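Local coordinates for oxidoreductase (Azotobacter vinelandii, PDB 7D5M), which binds NAD+ and, as a homologue of inositol dehydrogenase, probably oxidises a polyol or sugar-like substrate with this cofactor, at residues K115-T120 and V138-G143. Residues are numbered along the deposited sequence; the frame is centred on the assembly and turned at random.
Sequences KPLCFT and VGVTYG. With NAD (nicotinamide-adenine-dinucleotide), chain B.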
ATOM      1  N   LYS A 115       7.291  31.095   3.491  1.00 18.65           N
ATOM      2  CA  LYS A 115       7.072  30.833   4.933  1.00 20.93           C
ATOM      3  C   LYS A 115       8.446  30.685   5.584  1.00 21.98           C
ATOM      4  O   LYS A 115       9.369  30.186   4.951  1.00 21.16           O
ATOM      5  CB  LYS A 115       6.173  29.610   5.118  1.00 21.94           C
ATOM      6  CG  LYS A 115       6.693  28.333   4.477  1.00 24.22           C
ATOM      7  CD  LYS A 115       6.259  27.086   5.208  1.00 27.55           C
ATOM      8  CE  LYS A 115       7.304  26.547   6.164  1.00 27.21           C
ATOM      9  NZ  LYS A 115       8.570  26.225   5.460  1.00 29.34           N
ATOM     10  N   PRO A 116       8.663  31.199   6.817  1.00 25.04           N
ATOM     11  CA  PRO A 116       7.655  31.949   7.554  1.00 24.89           C
ATOM     12  C   PRO A 116       7.700  33.439   7.205  1.00 24.68           C
ATOM     13  O   PRO A 116       8.704  33.930   6.729  1.00 24.77           O
ATOM     14  CB  PRO A 116       8.098  31.710   9.000  1.00 26.25           C
ATOM     15  CG  PRO A 116       9.607  31.752   8.911  1.00 26.22           C
ATOM     16  CD  PRO A 116       9.934  31.142   7.560  1.00 26.37           C
ATOM     17  N   LEU A 117       6.597  34.130   7.458  1.00 22.68           N
ATOM     18  CA  LEU A 117       6.489  35.595   7.293  1.00 22.35           C
ATOM     19  C   LEU A 117       7.694  36.268   7.958  1.00 20.59           C
ATOM     20  O   LEU A 117       8.250  37.215   7.379  1.00 21.04           O
ATOM     21  CB  LEU A 117       5.178  36.031   7.948  1.00 23.33           C
ATOM     22  CG  LEU A 117       4.382  37.115   7.241  1.00 24.27           C
ATOM     23  CD1 LEU A 117       4.265  36.853   5.743  1.00 23.94           C
ATOM     24  CD2 LEU A 117       3.005  37.216   7.873  1.00 24.42           C
ATOM     25  N   CYS A 118       8.053  35.815   9.162  1.00 18.82           N
ATOM     26  CA  CYS A 118       9.075  36.464  10.020  1.00 18.02           C
ATOM     27  C   CYS A 118       9.260  35.650  11.308  1.00 17.80           C
ATOM     28  O   CYS A 118       8.573  34.614  11.459  1.00 16.44           O
ATOM     29  CB  CYS A 118       8.658  37.893  10.335  1.00 18.19           C
ATOM     30  SG  CYS A 118       6.962  37.993  10.958  1.00 18.64           S
ATOM     31  N   PHE A 119      10.157  36.103  12.187  1.00 18.03           N
ATOM     32  CA  PHE A 119      10.582  35.382  13.418  1.00 19.21           C
ATOM     33  C   PHE A 119       9.555  35.563  14.549  1.00 18.12           C
ATOM     34  O   PHE A 119       9.327  34.600  15.304  1.00 17.93           O
ATOM     35  CB  PHE A 119      11.938  35.880  13.932  1.00 20.75           C
ATOM     36  CG  PHE A 119      13.154  35.570  13.095  1.00 23.58           C
ATOM     37  CD1 PHE A 119      13.094  34.716  12.011  1.00 24.90           C
ATOM     38  CD2 PHE A 119      14.385  36.113  13.437  1.00 25.24           C
ATOM     39  CE1 PHE A 119      14.232  34.430  11.271  1.00 26.06           C
ATOM     40  CE2 PHE A 119      15.522  35.828  12.692  1.00 26.14           C
ATOM     41  CZ  PHE A 119      15.440  34.983  11.612  1.00 26.06           C
ATOM     42  N   THR A 120       8.988  36.766  14.723  1.00 16.99           N
ATOM     43  CA  THR A 120       8.190  37.100  15.936  1.00 16.66           C
ATOM     44  C   THR A 120       6.766  37.511  15.566  1.00 16.49           C
ATOM     45  O   THR A 120       6.559  38.083  14.481  1.00 15.73           O
ATOM     46  CB  THR A 120       8.827  38.208  16.783  1.00 17.24           C
ATOM     47  OG1 THR A 120       8.648  39.469  16.139  1.00 16.97           O
ATOM     48  CG2 THR A 120      10.298  37.982  17.064  1.00 17.83           C
ATOM     49  N   VAL A 138      -0.777  39.847   0.131  1.00 12.72           N
ATOM     50  CA  VAL A 138       0.429  39.064   0.527  1.00 12.67           C
ATOM     51  C   VAL A 138       0.045  37.586   0.465  1.00 13.22           C
ATOM     52  O   VAL A 138      -0.675  37.124   1.361  1.00 15.26           O
ATOM     53  CB  VAL A 138       0.971  39.462   1.913  1.00 12.71           C
ATOM     54  CG1 VAL A 138       2.146  38.581   2.323  1.00 12.27           C
ATOM     55  CG2 VAL A 138       1.384  40.927   1.954  1.00 12.49           C
ATOM     56  N   GLY A 139       0.491  36.875  -0.570  1.00 12.86           N
ATOM     57  CA  GLY A 139       0.381  35.406  -0.604  1.00 12.26           C
ATOM     58  C   GLY A 139       1.469  34.790   0.252  1.00 12.10           C
ATOM     59  O   GLY A 139       2.551  35.396   0.353  1.00 11.12           O
ATOM     60  N   VAL A 140       1.203  33.629   0.847  1.00 11.83           N
ATOM     61  CA  VAL A 140       2.228  32.844   1.584  1.00 11.97           C
ATOM     62  C   VAL A 140       2.235  31.431   0.996  1.00 12.14           C
ATOM     63  O   VAL A 140       1.153  30.860   0.794  1.00 12.41           O
ATOM     64  CB  VAL A 140       1.978  32.876   3.101  1.00 11.87           C
ATOM     65  CG1 VAL A 140       3.007  32.069   3.861  1.00 12.25           C
ATOM     66  CG2 VAL A 140       1.948  34.305   3.612  1.00 11.97           C
ATOM     67  N   THR A 141       3.415  30.889   0.693  1.00 13.17           N
ATOM     68  CA  THR A 141       3.530  29.648  -0.125  1.00 13.74           C
ATOM     69  C   THR A 141       3.384  28.416   0.773  1.00 12.96           C
ATOM     70  O   THR A 141       4.302  27.565   0.804  1.00 12.39           O
ATOM     71  CB  THR A 141       4.771  29.686  -1.026  1.00 14.58           C
ATOM     72  OG1 THR A 141       5.839  30.320  -0.344  1.00 17.27           O
ATOM     73  CG2 THR A 141       4.534  30.455  -2.304  1.00 15.76           C
ATOM     74  N   TYR A 142       2.214  28.274   1.402  1.00 12.63           N
ATOM     75  CA  TYR A 142       1.736  26.988   1.966  1.00 12.28           C
ATOM     76  C   TYR A 142       1.247  26.136   0.788  1.00 11.09           C
ATOM     77  O   TYR A 142       0.034  25.974   0.586  1.00 10.85           O
ATOM     78  CB  TYR A 142       0.651  27.231   3.012  1.00 12.94           C
ATOM     79  CG  TYR A 142       1.147  27.807   4.312  1.00 13.22           C
ATOM     80  CD1 TYR A 142       2.029  27.106   5.121  1.00 14.57           C
ATOM     81  CD2 TYR A 142       0.696  29.037   4.762  1.00 13.61           C
ATOM     82  CE1 TYR A 142       2.466  27.619   6.334  1.00 14.49           C
ATOM     83  CE2 TYR A 142       1.118  29.563   5.971  1.00 14.47           C
ATOM     84  CZ  TYR A 142       1.996  28.848   6.766  1.00 15.00           C
ATOM     85  OH  TYR A 142       2.425  29.344   7.966  1.00 17.31           O
ATOM     86  N   GLY A 143       2.200  25.667  -0.011  1.00 10.62           N
ATOM     87  CA  GLY A 143       1.987  25.169  -1.376  1.00 10.26           C
ATOM     88  C   GLY A 143       1.105  23.936  -1.388  1.00 10.17           C
ATOM     89  O   GLY A 143       0.369  23.760  -2.359  1.00  9.94           O
TER
HETATM   90  PA  NAD B 500      18.404  28.444  -0.136  1.00 22.31           P
HETATM   91  O1A NAD B 500      19.500  28.768   0.830  1.00 23.28           O
HETATM   92  O2A NAD B 500      18.412  27.152  -0.891  1.00 20.27           O
HETATM   93  O5B NAD B 500      18.272  29.658  -1.180  1.00 21.11           O
HETATM   94  C5B NAD B 500      18.479  31.052  -0.793  1.00 19.22           C
HETATM   95  C4B NAD B 500      18.579  31.871  -2.057  1.00 18.31           C
HETATM   96  O4B NAD B 500      18.413  33.280  -1.757  1.00 17.49           O
HETATM   97  C3B NAD B 500      19.922  31.774  -2.792  1.00 17.91           C
HETATM   98  O3B NAD B 500      19.709  31.888  -4.192  1.00 16.96           O
HETATM   99  C2B NAD B 500      20.681  32.977  -2.221  1.00 17.11           C
HETATM  100  O2B NAD B 500      21.749  33.432  -3.020  1.00 16.39           O
HETATM  101  C1B NAD B 500      19.549  33.994  -2.202  1.00 17.63           C
HETATM  102  N9A NAD B 500      19.742  35.115  -1.296  1.00 18.69           N
HETATM  103  C8A NAD B 500      20.148  35.046   0.011  1.00 18.17           C
HETATM  104  N7A NAD B 500      20.164  36.211   0.609  1.00 18.83           N
HETATM  105  C5A NAD B 500      19.721  37.102  -0.355  1.00 19.06           C
HETATM  106  C6A NAD B 500      19.506  38.494  -0.323  1.00 19.67           C
HETATM  107  N6A NAD B 500      19.690  39.248   0.763  1.00 19.35           N
HETATM  108  N1A NAD B 500      19.046  39.078  -1.458  1.00 19.96           N
HETATM  109  C2A NAD B 500      18.858  38.308  -2.541  1.00 19.43           C
HETATM  110  N3A NAD B 500      19.013  36.990  -2.683  1.00 18.79           N
HETATM  111  C4A NAD B 500      19.454  36.438  -1.538  1.00 19.04           C
HETATM  112  O3  NAD B 500      16.980  28.516   0.629  1.00 21.69           O
HETATM  113  PN  NAD B 500      15.585  27.768   0.273  1.00 21.76           P
HETATM  114  O1N NAD B 500      15.598  26.378   0.845  1.00 22.52           O
HETATM  115  O2N NAD B 500      15.308  27.940  -1.191  1.00 18.56           O
HETATM  116  O5D NAD B 500      14.532  28.616   1.133  1.00 22.26           O
HETATM  117  C5D NAD B 500      14.324  30.012   0.910  1.00 20.09           C
HETATM  118  C4D NAD B 500      13.040  30.363   1.609  1.00 20.46           C
HETATM  119  O4D NAD B 500      11.983  29.514   1.093  1.00 20.51           O
HETATM  120  C3D NAD B 500      13.060  30.122   3.123  1.00 19.21           C
HETATM  121  O3D NAD B 500      12.279  31.111   3.770  1.00 19.76           O
HETATM  122  C2D NAD B 500      12.438  28.728   3.262  1.00 20.29           C
HETATM  123  O2D NAD B 500      11.825  28.510   4.524  1.00 18.49           O
HETATM  124  C1D NAD B 500      11.384  28.782   2.154  1.00 21.01           C
HETATM  125  N1N NAD B 500      10.965  27.448   1.626  1.00 20.98           N
HETATM  126  C2N NAD B 500       9.621  27.150   1.552  1.00 21.59           C
HETATM  127  C3N NAD B 500       9.193  25.896   1.113  1.00 20.09           C
HETATM  128  C7N NAD B 500       7.706  25.702   0.910  1.00 19.39           C
HETATM  129  O7N NAD B 500       6.973  26.697   0.883  1.00 17.44           O
HETATM  130  N7N NAD B 500       7.263  24.461   0.737  1.00 15.95           N
HETATM  131  C4N NAD B 500      10.148  24.903   0.869  1.00 21.56           C
HETATM  132  C5N NAD B 500      11.503  25.217   0.965  1.00 20.98           C
HETATM  133  C6N NAD B 500      11.875  26.523   1.195  1.00 21.30           C
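At the carboxyl edge of the parallel Rossmann sheet, beside the nicotinamide half of NAD, the EKP turn after strand 110-113 packs along strand 138-140 and the loop that follows it, through K115 and L117. The aliphatic part of K115 does the touching on one side: CB lies 4.2 Å from V140 CG1, and CD comes obliquely to the Y142 ring, 4.0 Å from CE1, the two side chains crossing at about a right angle. The first torsion (chi1 58°) tucks CG in against the main chain; the lysine then runs past V140 CG1 and the Y142 ring, and kinks further along carry NZ away to a hydrogen bond with the main-chain O of D205 on helix 202-217. NZ also stays close to the cofactor, 4.1 Å from NAD O2D. That ribose hydroxyl lies 3.0 Å from K115 O, a possible hydrogen bond, though its one proton could go to a different acceptor instead. L117 makes the other, purely apolar half: CD1 meets V140 CG2 at 4.0 Å and V138 CG1 at 4.4 Å, in a core closed by helices 121-133 and 363-381. The cis peptide bond before P116 turns the chain between these two side chains, and P116 O accepts a hydrogen bond from H97. Beyond V140, successive inverse gamma turns centred on T141 and Y142 follow the strand. They put T141 beside the carboxamide, with T141 O 2.8 Å from NAD O7N, while T141 OG1 is hydrogen-bonded to E114; the Y142 ring stacks on Y212. This joining of an E-K-P turn with a cis proline to the neighbouring strand end beside the nicotinamide is characteristic of the NAD-binding domain of the Gfo/Idh/MocA oxidoreductases.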